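Local coordinates for putative methyltransferase (Porphyromonas gingivalis, PDB 3LL7), which probably transfers a methyl group, most likely from S-adenosylmethionine, to a substrate that has not been identified, at residues 229-234 with 261-266; 235-240 with 297-302; 270-275 with 304-309; 56-61 with 79-84; 85-90 with 239-244. One frame throughout, in Å; residues are numbered along the deposited sequence. Where two conformers were deposited one is given.

Contact 1. Residues 229-234 with 261-266. With FMT (formic acid), chain E; FMT (formic acid), chain I.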
# COMPACT_ATOMS: atom_id res chain seq x y z
N HIS A 229 -0.51 -10.26 -4.16
CA HIS A 229 -0.67 -9.00 -4.87
C HIS A 229 0.30 -7.99 -4.28
O HIS A 229 0.36 -7.83 -3.04
CB HIS A 229 -2.09 -8.47 -4.70
CG HIS A 229 -3.13 -9.27 -5.44
ND1 HIS A 229 -4.11 -8.67 -6.20
CD2 HIS A 229 -3.34 -10.60 -5.53
CE1 HIS A 229 -4.88 -9.61 -6.73
NE2 HIS A 229 -4.43 -10.79 -6.34
N VAL A 230 1.04 -7.29 -5.14
CA VAL A 230 1.92 -6.21 -4.69
C VAL A 230 1.21 -4.92 -5.05
O VAL A 230 0.96 -4.66 -6.25
CB VAL A 230 3.31 -6.26 -5.37
CG1 VAL A 230 4.18 -5.07 -4.91
CG2 VAL A 230 3.97 -7.60 -5.08
N VAL A 231 0.76 -4.19 -4.04
CA VAL A 231 -0.17 -3.07 -4.32
C VAL A 231 0.48 -1.71 -4.05
O VAL A 231 0.81 -1.39 -2.89
CB VAL A 231 -1.48 -3.21 -3.48
CG1 VAL A 231 -2.46 -2.08 -3.79
CG2 VAL A 231 -2.13 -4.60 -3.72
N ALA A 232 0.64 -0.92 -5.10
CA ALA A 232 1.13 0.45 -4.95
C ALA A 232 -0.01 1.47 -5.09
O ALA A 232 -0.99 1.21 -5.82
CB ALA A 232 2.22 0.74 -5.96
N ALA A 233 0.12 2.57 -4.36
CA ALA A 233 -0.77 3.76 -4.42
C ALA A 233 0.07 4.98 -4.08
O ALA A 233 1.01 4.90 -3.28
CB ALA A 233 -1.93 3.61 -3.43
N HIS A 234 -0.26 6.13 -4.67
CA HIS A 234 0.47 7.39 -4.38
C HIS A 234 1.97 7.30 -4.72
O HIS A 234 2.80 7.94 -4.07
CB HIS A 234 0.27 7.81 -2.92
CG HIS A 234 -1.17 7.85 -2.49
ND1 HIS A 234 -2.03 8.85 -2.89
CD2 HIS A 234 -1.89 7.01 -1.71
CE1 HIS A 234 -3.23 8.62 -2.38
NE2 HIS A 234 -3.17 7.51 -1.67
N ILE A 261 0.37 -4.21 -9.09
CA ILE A 261 -0.61 -3.21 -9.51
C ILE A 261 -0.30 -1.84 -8.95
O ILE A 261 0.11 -1.72 -7.81
CB ILE A 261 -2.04 -3.63 -9.22
CG1 ILE A 261 -3.03 -2.76 -10.06
CG2 ILE A 261 -2.30 -3.64 -7.74
CD1 ILE A 261 -4.38 -3.44 -10.36
N ASN A 262 -0.48 -0.83 -9.78
CA ASN A 262 -0.21 0.53 -9.38
C ASN A 262 -1.53 1.26 -9.44
O ASN A 262 -1.97 1.59 -10.53
CB ASN A 262 0.83 1.18 -10.32
CG ASN A 262 1.28 2.54 -9.85
OD1 ASN A 262 1.44 2.77 -8.66
ND2 ASN A 262 1.51 3.47 -10.80
N LEU A 263 -2.16 1.49 -8.29
CA LEU A 263 -3.48 2.14 -8.25
C LEU A 263 -3.39 3.63 -8.57
O LEU A 263 -2.53 4.32 -8.03
CB LEU A 263 -4.17 1.92 -6.89
CG LEU A 263 -4.28 0.45 -6.50
CD1 LEU A 263 -4.84 0.28 -5.08
CD2 LEU A 263 -5.07 -0.35 -7.54
N LEU A 264 -4.28 4.10 -9.45
CA LEU A 264 -4.25 5.49 -9.95
C LEU A 264 -5.61 6.18 -9.91
O LEU A 264 -6.63 5.56 -9.60
CB LEU A 264 -3.71 5.55 -11.40
CG LEU A 264 -2.26 5.14 -11.68
CD1 LEU A 264 -1.96 5.22 -13.18
CD2 LEU A 264 -1.26 5.97 -10.87
N LEU A 265 -5.60 7.47 -10.22
CA LEU A 265 -6.80 8.31 -10.19
C LEU A 265 -7.79 7.98 -11.32
O LEU A 265 -7.87 8.71 -12.32
CB LEU A 265 -6.41 9.78 -10.22
N GLU A 266 -8.53 6.88 -11.14
CA GLU A 266 -9.61 6.45 -12.04
C GLU A 266 -10.20 5.11 -11.59
O GLU A 266 -9.49 4.09 -11.56
CB GLU A 266 -9.13 6.34 -13.50
CG GLU A 266 -7.97 5.38 -13.69
CD GLU A 266 -7.51 5.29 -15.13
OE1 GLU A 266 -7.86 6.19 -15.93
OE2 GLU A 266 -6.78 4.33 -15.46
C FMT E . 0.14 -1.81 -13.49
O1 FMT E . 0.72 -2.91 -13.46
O2 FMT E . -0.83 -1.46 -12.79
C FMT I . 0.82 2.69 -14.06
O1 FMT I . 0.83 1.83 -14.94
O2 FMT I . 1.83 3.29 -13.70
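The carboxamide of Asn-262 turns its OD1 toward Ala-232, 3.5 Å from CB, while its ND2 donates to O2 of one formic acid molecule at 2.9 Å. The CB of the same residue packs against the His-298 ring, and its backbone N holds a second formic acid; both ligands probably come from the crystallisation liquor. Further back along strand 225-233, the imidazole of His-229 stacks on His-259 and meets Phe-90 edge-to-face; its ND1 is hydrogen-bonded to the Tyr-86 hydroxyl and its NE2 to Glu-227. Between these groups the backbones run as a parallel pair. Ile-261 N donates to Val-230 O at 2.9 Å, Ala-232 N to Ile-261 O almost straight (173°), and Leu-263 N to Ala-232 O at 2.7 Å, the last tilted 33° from the carbonyl plane. The strand order is consistent with the Rossmann-like sheet of class I methyltransferases, and the pairing adds strand 258-263 beyond the hairpin of strands 225-233 and 236-244. Val-231 reaches Leu-263 CD1 at 3.6 Å with CG1, which its torsion sets opposite the backbone N (chi1 -178°), and its CG2 lies beside Ile-261 CG2 at 4.1 Å, the two branched side chains pointing the same way. Tyr-86 of helix 81-86 covers Val-231 and Leu-263, whereas Thr-299 of helix 299-304 packs on Ala-232.

Contact 2. Residues 235-240 with 297-302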
# COMPACT_ATOMS: atom_id res chain seq x y z
N GLY A 235 2.30 6.49 -5.72
CA GLY A 235 3.68 6.31 -6.15
C GLY A 235 4.54 5.32 -5.37
O GLY A 235 5.74 5.24 -5.63
N GLU A 236 3.97 4.57 -4.42
CA GLU A 236 4.79 3.71 -3.58
C GLU A 236 4.05 2.45 -3.19
O GLU A 236 2.82 2.47 -3.09
CB GLU A 236 5.32 4.43 -2.32
CG GLU A 236 4.29 4.74 -1.26
CD GLU A 236 4.89 5.31 0.06
OE1 GLU A 236 6.06 5.74 0.10
OE2 GLU A 236 4.15 5.33 1.06
N VAL A 237 4.81 1.40 -2.90
CA VAL A 237 4.20 0.13 -2.51
C VAL A 237 3.62 0.33 -1.11
O VAL A 237 4.34 0.80 -0.20
CB VAL A 237 5.19 -1.05 -2.54
CG1 VAL A 237 4.50 -2.32 -2.09
CG2 VAL A 237 5.78 -1.26 -3.98
N LYS A 238 2.34 -0.00 -0.95
CA LYS A 238 1.63 0.20 0.32
C LYS A 238 1.44 -1.10 1.08
O LYS A 238 1.46 -1.11 2.32
CB LYS A 238 0.24 0.81 0.05
CG LYS A 238 0.24 2.26 -0.41
CD LYS A 238 0.96 3.17 0.56
CE LYS A 238 0.81 4.62 0.17
NZ LYS A 238 1.56 5.48 1.13
N GLU A 239 1.26 -2.21 0.36
CA GLU A 239 1.03 -3.48 1.03
C GLU A 239 1.23 -4.67 0.08
O GLU A 239 1.18 -4.53 -1.13
CB GLU A 239 -0.40 -3.52 1.61
CG GLU A 239 -1.50 -3.45 0.57
CD GLU A 239 -2.85 -3.00 1.16
OE1 GLU A 239 -2.88 -2.03 1.95
OE2 GLU A 239 -3.88 -3.61 0.79
N LEU A 240 1.44 -5.83 0.67
CA LEU A 240 1.31 -7.07 -0.08
C LEU A 240 0.04 -7.74 0.44
O LEU A 240 -0.31 -7.61 1.62
CB LEU A 240 2.49 -7.99 0.19
CG LEU A 240 3.92 -7.49 0.07
CD1 LEU A 240 4.78 -8.72 -0.10
CD2 LEU A 240 4.15 -6.51 -1.08
N PRO A 297 9.72 1.24 -14.99
CA PRO A 297 8.61 0.49 -14.36
C PRO A 297 8.23 1.10 -13.00
O PRO A 297 9.11 1.66 -12.28
CB PRO A 297 9.19 -0.92 -14.16
CG PRO A 297 10.64 -0.69 -14.02
CD PRO A 297 10.95 0.44 -15.05
N HIS A 298 6.95 0.97 -12.66
CA HIS A 298 6.45 1.49 -11.37
C HIS A 298 6.94 0.66 -10.18
O HIS A 298 7.53 -0.42 -10.34
CB HIS A 298 4.94 1.69 -11.38
CG HIS A 298 4.14 0.45 -11.62
ND1 HIS A 298 4.17 -0.65 -10.79
CD2 HIS A 298 3.22 0.17 -12.58
CE1 HIS A 298 3.32 -1.57 -11.24
NE2 HIS A 298 2.73 -1.09 -12.32
N THR A 299 6.72 1.16 -8.98
CA THR A 299 7.31 0.56 -7.78
C THR A 299 6.79 -0.84 -7.47
O THR A 299 7.52 -1.65 -6.87
CB THR A 299 7.12 1.47 -6.53
OG1 THR A 299 5.74 1.73 -6.28
CG2 THR A 299 7.89 2.81 -6.75
N ALA A 300 5.56 -1.12 -7.85
CA ALA A 300 4.99 -2.45 -7.57
C ALA A 300 5.66 -3.49 -8.46
O ALA A 300 5.94 -4.62 -8.00
CB ALA A 300 3.46 -2.45 -7.77
N LEU A 301 5.92 -3.14 -9.72
CA LEU A 301 6.67 -4.05 -10.60
C LEU A 301 8.06 -4.37 -10.06
O LEU A 301 8.49 -5.51 -10.06
CB LEU A 301 6.81 -3.51 -12.01
CG LEU A 301 5.59 -3.88 -12.86
CD1 LEU A 301 5.62 -3.09 -14.10
CD2 LEU A 301 5.57 -5.41 -13.20
N LEU A 302 8.75 -3.32 -9.62
CA LEU A 302 10.07 -3.46 -9.02
C LEU A 302 10.07 -4.37 -7.79
O LEU A 302 10.90 -5.26 -7.67
CB LEU A 302 10.65 -2.07 -8.67
CG LEU A 302 11.03 -1.19 -9.87
CD1 LEU A 302 11.37 0.24 -9.38
CD2 LEU A 302 12.16 -1.79 -10.66
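Val-237 presses its CG2 methyl onto the first turn of helix 299-304, 3.4 Å from Thr-299 O and 3.9 Å from Ala-300 CA. That methyl is directed there by the valine torsion (chi1 179°), which places CG2 anti to the carbonyl carbon. Thr-299 answers with both of its branches: CG2 sits 3.4 Å from Gly-235 O, and OG1 lies 3.5 Å from Glu-236 CA. The contact is therefore van der Waals packing of a helix start on a turn and the strand leaving it. Behind Thr-299, His-298 occupies the N-cap position, and its ND1 accepts a weak, bent bond (125°) from Ala-300 N. On the strand side Lys-238 NZ closes a 2.6 Å salt bridge with Glu-236 OE2, reached on the anti side of the carboxylate. Lys-238 and Glu-239 both face Val-231, forming a classic beta bulge in the antiparallel hairpin of strands 225-233 and 236-244, consistent with strands 6 and 7 of a class I methyltransferase sheet, here met by a helix of the ferredoxin-like domain.

Contact 3. Residues 270-275 with 304-309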
# COMPACT_ATOMS: atom_id res chain seq x y z
N ILE A 270 -5.38 -2.39 -14.75
CA ILE A 270 -5.17 -3.79 -15.08
C ILE A 270 -3.87 -4.29 -14.40
O ILE A 270 -2.85 -3.63 -14.51
CB ILE A 270 -5.07 -3.86 -16.65
CG1 ILE A 270 -6.34 -3.31 -17.31
CG2 ILE A 270 -4.70 -5.22 -17.16
CD1 ILE A 270 -7.64 -3.82 -16.73
N PRO A 271 -3.90 -5.44 -13.68
CA PRO A 271 -2.66 -5.89 -13.01
C PRO A 271 -1.67 -6.48 -14.00
O PRO A 271 -2.08 -6.98 -15.05
CB PRO A 271 -3.16 -7.01 -12.10
CG PRO A 271 -4.37 -7.59 -12.82
CD PRO A 271 -5.03 -6.37 -13.46
N PHE A 272 -0.38 -6.42 -13.67
CA PHE A 272 0.61 -7.24 -14.36
C PHE A 272 0.70 -8.56 -13.59
O PHE A 272 1.09 -8.57 -12.41
CB PHE A 272 1.96 -6.52 -14.34
CG PHE A 272 2.99 -7.15 -15.22
CD1 PHE A 272 3.19 -6.66 -16.52
CD2 PHE A 272 3.71 -8.25 -14.79
CE1 PHE A 272 4.10 -7.24 -17.37
CE2 PHE A 272 4.66 -8.85 -15.65
CZ PHE A 272 4.85 -8.34 -16.95
N ILE A 273 0.31 -9.66 -14.20
CA ILE A 273 0.31 -10.94 -13.49
C ILE A 273 1.40 -11.84 -14.07
O ILE A 273 1.50 -12.00 -15.29
CB ILE A 273 -1.04 -11.64 -13.62
CG1 ILE A 273 -2.20 -10.69 -13.22
CG2 ILE A 273 -1.08 -12.97 -12.83
CD1 ILE A 273 -3.58 -11.35 -13.45
N PHE A 274 2.21 -12.43 -13.19
CA PHE A 274 3.27 -13.34 -13.63
C PHE A 274 3.58 -14.34 -12.51
O PHE A 274 2.93 -14.33 -11.46
CB PHE A 274 4.55 -12.53 -14.04
CG PHE A 274 5.31 -11.97 -12.86
CD1 PHE A 274 6.60 -12.45 -12.58
CD2 PHE A 274 4.76 -10.96 -12.03
CE1 PHE A 274 7.32 -11.95 -11.47
CE2 PHE A 274 5.47 -10.49 -10.93
CZ PHE A 274 6.76 -11.00 -10.65
N THR A 275 4.58 -15.20 -12.73
CA THR A 275 5.04 -16.14 -11.71
C THR A 275 6.55 -16.12 -11.65
O THR A 275 7.21 -15.74 -12.62
CB THR A 275 4.62 -17.60 -12.03
OG1 THR A 275 5.23 -18.01 -13.26
CG2 THR A 275 3.11 -17.71 -12.13
N ALA A 304 7.80 -6.61 -6.97
CA ALA A 304 7.36 -7.97 -7.36
C ALA A 304 8.49 -8.76 -8.01
O ALA A 304 8.49 -9.97 -8.00
CB ALA A 304 6.15 -7.89 -8.33
N GLY A 305 9.43 -8.02 -8.61
CA GLY A 305 10.61 -8.59 -9.26
C GLY A 305 10.41 -9.08 -10.68
O GLY A 305 11.15 -9.97 -11.13
N ALA A 306 9.46 -8.49 -11.41
CA ALA A 306 9.18 -8.87 -12.80
C ALA A 306 10.17 -8.19 -13.78
O ALA A 306 9.76 -7.68 -14.82
CB ALA A 306 7.72 -8.47 -13.19
N PHE A 307 11.46 -8.21 -13.45
CA PHE A 307 12.48 -7.44 -14.20
C PHE A 307 12.58 -7.87 -15.67
O PHE A 307 12.54 -7.02 -16.60
CB PHE A 307 13.84 -7.60 -13.51
CG PHE A 307 13.85 -7.22 -12.02
CD1 PHE A 307 13.43 -5.95 -11.59
CD2 PHE A 307 14.31 -8.12 -11.07
CE1 PHE A 307 13.44 -5.59 -10.22
CE2 PHE A 307 14.33 -7.78 -9.68
CZ PHE A 307 13.89 -6.51 -9.27
N LYS A 308 12.71 -9.18 -15.88
CA LYS A 308 12.81 -9.75 -17.21
C LYS A 308 11.44 -9.92 -17.85
O LYS A 308 11.28 -9.68 -19.07
CB LYS A 308 13.54 -11.09 -17.14
CG LYS A 308 14.97 -10.94 -16.65
CD LYS A 308 15.39 -12.22 -15.90
CE LYS A 308 15.46 -13.41 -16.77
NZ LYS A 308 15.65 -14.70 -15.97
N THR A 309 10.45 -10.33 -17.05
CA THR A 309 9.13 -10.60 -17.62
C THR A 309 8.52 -9.37 -18.32
O THR A 309 7.89 -9.50 -19.36
CB THR A 309 8.18 -11.15 -16.54
OG1 THR A 309 8.79 -12.32 -15.96
CG2 THR A 309 6.86 -11.62 -17.15
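Phe-272 and Phe-274 project from the short strand 272-274, which pairs antiparallel with strand 258-263 at the edge of the large, probably Rossmann-like sheet, onto the bend between helices 299-304 and 307-314 of the ferredoxin-like domain. The bend begins at Gly-305, which leaves the first helix with positive phi, and Ala-306 centres an inverse gamma turn. The Ala-306 methyl lies over the Phe-274 ring in a CH-pi contact: CB is 3.7 Å from the ring centroid and 13° off the normal, almost above the centre. Phe-274 takes the torsion that places CG between the backbone N and the carbonyl carbon (chi1 74°), carrying the ring under the bend, where CE2 also packs on Ala-304 CB at 3.7 Å. Phe-272 shares Ala-306 CB, 3.9 Å from its CE2, and receives Thr-309 CG2 at its edge, 3.8 Å from the same ring atom. That threonine keeps its polar end for Glu-279, to which OG1 is hydrogen-bonded, and gives its methyl to the aromatic pair; CG2 also stands 4.0 Å from Phe-274 CB. At the far rim of Phe-274, Ala-304 O lies in the ring plane, 3.3 Å from CZ.

Contact 4. Residues 56-61 with 79-84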
# COMPACT_ATOMS: atom_id res chain seq x y z
N ASN A 56 -6.79 14.89 5.67
CA ASN A 56 -5.78 14.57 4.66
C ASN A 56 -5.83 13.09 4.29
O ASN A 56 -5.91 12.74 3.11
CB ASN A 56 -4.38 14.96 5.15
CG ASN A 56 -4.25 16.44 5.46
OD1 ASN A 56 -4.76 17.30 4.73
ND2 ASN A 56 -3.57 16.76 6.56
N LYS A 57 -5.82 12.22 5.31
CA LYS A 57 -5.71 10.77 5.09
C LYS A 57 -7.02 10.10 4.67
O LYS A 57 -7.06 9.31 3.72
CB LYS A 57 -5.14 10.07 6.34
CG LYS A 57 -4.84 8.59 6.13
CD LYS A 57 -4.00 8.00 7.26
CE LYS A 57 -3.76 6.52 7.02
NZ LYS A 57 -2.84 5.86 8.02
N LEU A 58 -8.09 10.41 5.40
CA LEU A 58 -9.40 9.83 5.16
C LEU A 58 -10.39 10.98 5.02
O LEU A 58 -11.11 11.28 5.98
CB LEU A 58 -9.79 8.95 6.35
CG LEU A 58 -8.82 7.79 6.65
CD1 LEU A 58 -9.08 7.15 8.01
CD2 LEU A 58 -8.95 6.79 5.54
N PRO A 59 -10.41 11.66 3.85
CA PRO A 59 -11.32 12.81 3.72
C PRO A 59 -12.80 12.45 3.83
O PRO A 59 -13.59 13.27 4.32
CB PRO A 59 -10.98 13.41 2.34
CG PRO A 59 -10.19 12.35 1.63
CD PRO A 59 -9.53 11.50 2.67
N GLN A 60 -13.19 11.25 3.41
CA GLN A 60 -14.59 10.82 3.58
C GLN A 60 -15.00 10.66 5.06
O GLN A 60 -16.15 10.97 5.42
CB GLN A 60 -14.89 9.56 2.79
CG GLN A 60 -14.95 9.81 1.30
CD GLN A 60 -15.83 8.81 0.58
OE1 GLN A 60 -15.93 7.65 0.98
NE2 GLN A 60 -16.47 9.25 -0.50
N TRP A 61 -14.07 10.23 5.91
CA TRP A 61 -14.33 10.17 7.36
C TRP A 61 -14.44 11.57 8.00
O TRP A 61 -15.33 11.83 8.82
CB TRP A 61 -13.27 9.33 8.08
CG TRP A 61 -13.40 7.84 7.84
CD1 TRP A 61 -13.69 7.23 6.65
CD2 TRP A 61 -13.20 6.79 8.80
NE1 TRP A 61 -13.71 5.86 6.82
CE2 TRP A 61 -13.41 5.57 8.12
CE3 TRP A 61 -12.87 6.77 10.16
CZ2 TRP A 61 -13.30 4.33 8.76
CZ3 TRP A 61 -12.78 5.52 10.80
CH2 TRP A 61 -12.99 4.33 10.10
N SER A 79 -4.79 1.68 7.26
CA SER A 79 -4.81 1.72 5.78
C SER A 79 -5.23 3.11 5.25
O SER A 79 -5.90 3.89 5.94
CB SER A 79 -5.75 0.65 5.23
OG SER A 79 -5.20 -0.65 5.36
N GLY A 80 -4.79 3.42 4.03
CA GLY A 80 -5.29 4.60 3.33
C GLY A 80 -6.66 4.28 2.77
O GLY A 80 -7.12 3.14 2.86
N ALA A 81 -7.30 5.27 2.17
CA ALA A 81 -8.57 5.08 1.47
C ALA A 81 -8.47 4.20 0.20
O ALA A 81 -9.33 3.36 -0.06
CB ALA A 81 -9.19 6.46 1.12
N VAL A 82 -7.42 4.40 -0.60
CA VAL A 82 -7.36 3.70 -1.88
C VAL A 82 -7.03 2.21 -1.79
O VAL A 82 -7.63 1.40 -2.50
CB VAL A 82 -6.47 4.42 -2.92
CG1 VAL A 82 -7.32 5.40 -3.74
CG2 VAL A 82 -5.32 5.13 -2.25
N THR A 83 -6.11 1.82 -0.90
CA THR A 83 -5.77 0.40 -0.78
C THR A 83 -6.86 -0.37 -0.05
O THR A 83 -7.16 -1.51 -0.42
CB THR A 83 -4.43 0.17 -0.08
OG1 THR A 83 -4.43 0.82 1.21
CG2 THR A 83 -3.31 0.73 -0.93
N SER A 84 -7.45 0.26 0.97
CA SER A 84 -8.54 -0.40 1.68
C SER A 84 -9.59 -0.81 0.66
O SER A 84 -10.00 -1.94 0.66
CB SER A 84 -9.14 0.48 2.76
OG SER A 84 -9.91 1.52 2.19
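Lys-57 and Leu-58, where helix 38-57 ends, reach toward Ser-79, Gly-80 and Ala-81 at the start of helix 81-86, so that the end of one helix meets the beginning of another. The junction joins the helical N-terminal part of the chain to what is probably the methyltransferase fold. Lys-57 leaves its backbone with CG anti to N (chi1 -173°) and stays extended to its tip, laying CE 3.6 Å from Ser-79 O. The ammonium group passes beyond this carbonyl and is bound by two others, Ser-78 O and Leu-75 O, so that backbone oxygens of the preceding loop and helix hold the lysine in place. Leu-58 approaches with its CD2 branch, which sits 4.0 Å from Ala-81 N and 4.4 Å from Ala-81 CB. Its other methyl, CD1, turns back over one face of the Trp-61 indole, 4.2 Å above the plane and displaced toward the rim; the leucine thus lies between Trp-61 of the short helix 59-62 and the start of helix 81-86. Gly-80 takes the N-cap position of helix 81-86. Ser-79 OG is hydrogen-bonded to Asp-107 and Lys-208, linking the junction to helix 106-112, which follows the first strand of the sheet, and to strand 204-209. Within the first turn of helix 81-86, Ser-84 OG donates to Ala-81 O at 3.0 Å from above the carbonyl plane, 46° out of it.

Contact 5. Residues 85-90 with 239-244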
# COMPACT_ATOMS: atom_id res chain seq x y z
N SER A 85 -9.99 0.09 -0.23
CA SER A 85 -11.03 -0.27 -1.23
C SER A 85 -10.67 -1.32 -2.30
O SER A 85 -11.57 -2.00 -2.82
CB SER A 85 -11.67 0.97 -1.86
OG SER A 85 -10.71 1.96 -2.22
N TYR A 86 -9.39 -1.42 -2.67
CA TYR A 86 -8.93 -2.48 -3.58
C TYR A 86 -9.22 -3.87 -3.02
O TYR A 86 -9.55 -4.79 -3.74
CB TYR A 86 -7.42 -2.37 -3.82
CG TYR A 86 -6.82 -3.46 -4.69
CD1 TYR A 86 -6.97 -3.44 -6.08
CD2 TYR A 86 -6.10 -4.52 -4.12
CE1 TYR A 86 -6.43 -4.43 -6.88
CE2 TYR A 86 -5.53 -5.50 -4.91
CZ TYR A 86 -5.71 -5.46 -6.29
OH TYR A 86 -5.16 -6.40 -7.07
N LYS A 87 -9.06 -4.00 -1.70
CA LYS A 87 -9.36 -5.26 -1.01
C LYS A 87 -10.78 -5.74 -1.24
O LYS A 87 -11.02 -6.95 -1.21
CB LYS A 87 -9.18 -5.10 0.51
CG LYS A 87 -7.75 -4.90 0.94
CD LYS A 87 -7.74 -4.49 2.42
CE LYS A 87 -6.34 -4.06 2.83
NZ LYS A 87 -5.99 -2.69 2.36
N SER A 88 -11.71 -4.82 -1.49
CA SER A 88 -13.10 -5.24 -1.67
C SER A 88 -13.27 -6.19 -2.88
O SER A 88 -14.22 -6.98 -2.91
CB SER A 88 -14.06 -4.05 -1.75
OG SER A 88 -13.96 -3.44 -3.02
N ARG A 89 -12.33 -6.13 -3.83
CA ARG A 89 -12.36 -7.02 -5.00
C ARG A 89 -12.16 -8.50 -4.66
O ARG A 89 -12.50 -9.36 -5.48
CB ARG A 89 -11.33 -6.59 -6.06
CG ARG A 89 -9.87 -6.80 -5.67
CD ARG A 89 -9.31 -8.15 -6.10
NE ARG A 89 -8.91 -8.17 -7.51
CZ ARG A 89 -8.52 -9.27 -8.14
NH1 ARG A 89 -8.48 -10.41 -7.47
NH2 ARG A 89 -8.17 -9.23 -9.41
N PHE A 90 -11.61 -8.80 -3.48
CA PHE A 90 -11.44 -10.21 -3.04
C PHE A 90 -12.73 -10.80 -2.44
O PHE A 90 -12.84 -12.01 -2.27
CB PHE A 90 -10.33 -10.35 -2.00
CG PHE A 90 -8.95 -10.11 -2.54
CD1 PHE A 90 -8.17 -11.17 -3.01
CD2 PHE A 90 -8.43 -8.82 -2.59
CE1 PHE A 90 -6.89 -10.95 -3.52
CE2 PHE A 90 -7.15 -8.59 -3.10
CZ PHE A 90 -6.39 -9.65 -3.58
N GLU A 239 1.26 -2.21 0.36
CA GLU A 239 1.03 -3.48 1.03
C GLU A 239 1.23 -4.67 0.08
O GLU A 239 1.18 -4.53 -1.13
CB GLU A 239 -0.40 -3.52 1.61
CG GLU A 239 -1.50 -3.45 0.57
CD GLU A 239 -2.85 -3.00 1.16
OE1 GLU A 239 -2.88 -2.03 1.95
OE2 GLU A 239 -3.88 -3.61 0.79
N LEU A 240 1.44 -5.83 0.67
CA LEU A 240 1.31 -7.07 -0.08
C LEU A 240 0.04 -7.74 0.44
O LEU A 240 -0.31 -7.61 1.62
CB LEU A 240 2.49 -7.99 0.19
CG LEU A 240 3.92 -7.49 0.07
CD1 LEU A 240 4.78 -8.72 -0.10
CD2 LEU A 240 4.15 -6.51 -1.08
N LEU A 241 -0.67 -8.43 -0.44
CA LEU A 241 -1.86 -9.14 -0.01
C LEU A 241 -1.69 -10.56 -0.45
O LEU A 241 -1.32 -10.82 -1.61
CB LEU A 241 -3.08 -8.53 -0.66
CG LEU A 241 -3.45 -7.13 -0.20
CD1 LEU A 241 -4.49 -6.53 -1.14
CD2 LEU A 241 -4.01 -7.20 1.22
N VAL A 242 -1.91 -11.49 0.47
CA VAL A 242 -1.79 -12.90 0.12
C VAL A 242 -3.12 -13.57 0.41
O VAL A 242 -3.73 -13.31 1.44
CB VAL A 242 -0.70 -13.55 0.98
CG1 VAL A 242 -0.56 -14.98 0.60
CG2 VAL A 242 0.64 -12.83 0.78
N ARG A 243 -3.60 -14.39 -0.52
CA ARG A 243 -4.80 -15.18 -0.25
C ARG A 243 -4.44 -16.65 -0.16
O ARG A 243 -3.72 -17.16 -1.03
CB ARG A 243 -5.86 -14.96 -1.32
CG ARG A 243 -7.19 -15.72 -1.03
CD ARG A 243 -8.25 -15.35 -2.05
NE ARG A 243 -7.92 -15.85 -3.38
CZ ARG A 243 -8.14 -17.11 -3.79
NH1 ARG A 243 -7.84 -17.48 -5.03
NH2 ARG A 243 -8.68 -18.00 -2.96
N MSE A 244 -4.91 -17.30 0.91
CA MSE A 244 -4.71 -18.74 1.15
C MSE A 244 -6.04 -19.46 1.18
O MSE A 244 -7.04 -18.90 1.62
CB MSE A 244 -4.01 -19.01 2.48
CG MSE A 244 -2.53 -18.78 2.44
SE MSE A 244 -1.84 -18.36 4.18
CE MSE A 244 -2.70 -16.62 4.26
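Lys-87 and Glu-239 make the polar link, a salt bridge in which NZ lies 2.8 Å from OE2, on the syn lone pair of that oxygen, and 3.2 Å from OE1, where the bond is weak. The lysine chain runs extended until it bends at its end (chi4 77°), turning the ammonium onto the carboxylate. Thr-83 adds a weak bond to each partner, its O to Lys-87 NZ and its OG1 to Glu-239 OE1. Apolar packing centres on Leu-241 CD1, which meets Tyr-86 CD2 at the ring edge (3.9 Å) and Phe-90 CE2 at the same distance. Alongside, the aliphatic part of Arg-243 places CD at the edge of the Phe-90 ring, 4.3 Å from CD1, while its guanidinium group engages Glu-227. The Tyr-86 hydroxyl is hydrogen-bonded to His-229. Helix 81-86 and the helical turns after it thus cover strand 236-244, an antiparallel strand placed as the seventh strand of class I methyltransferases, with which the sheet is consistent.

In the fold
Contacts 1, 2, 3 and 5 all reach the large mixed sheet, and contact 4 joins them through helix 81-86, which it shares with contact 5. Along the chain contact 4 closes first; the segments of contacts 1 and 5 alternate, as do those of contacts 1 and 2 and of contacts 2 and 3. Contacts 1 and 2 touch, with centres about 7 Å apart, whereas contacts 3 and 4 lie about 27 Å apart between centres. Strand 236-244 carries contacts 2 and 5. The sheet region around strands 225-233 and 258-263 is thus covered by helix 81-86 and by the ferredoxin-like helices, so the contacts join the N-terminal and ferredoxin-like helices to the sheet of the probable methyltransferase core.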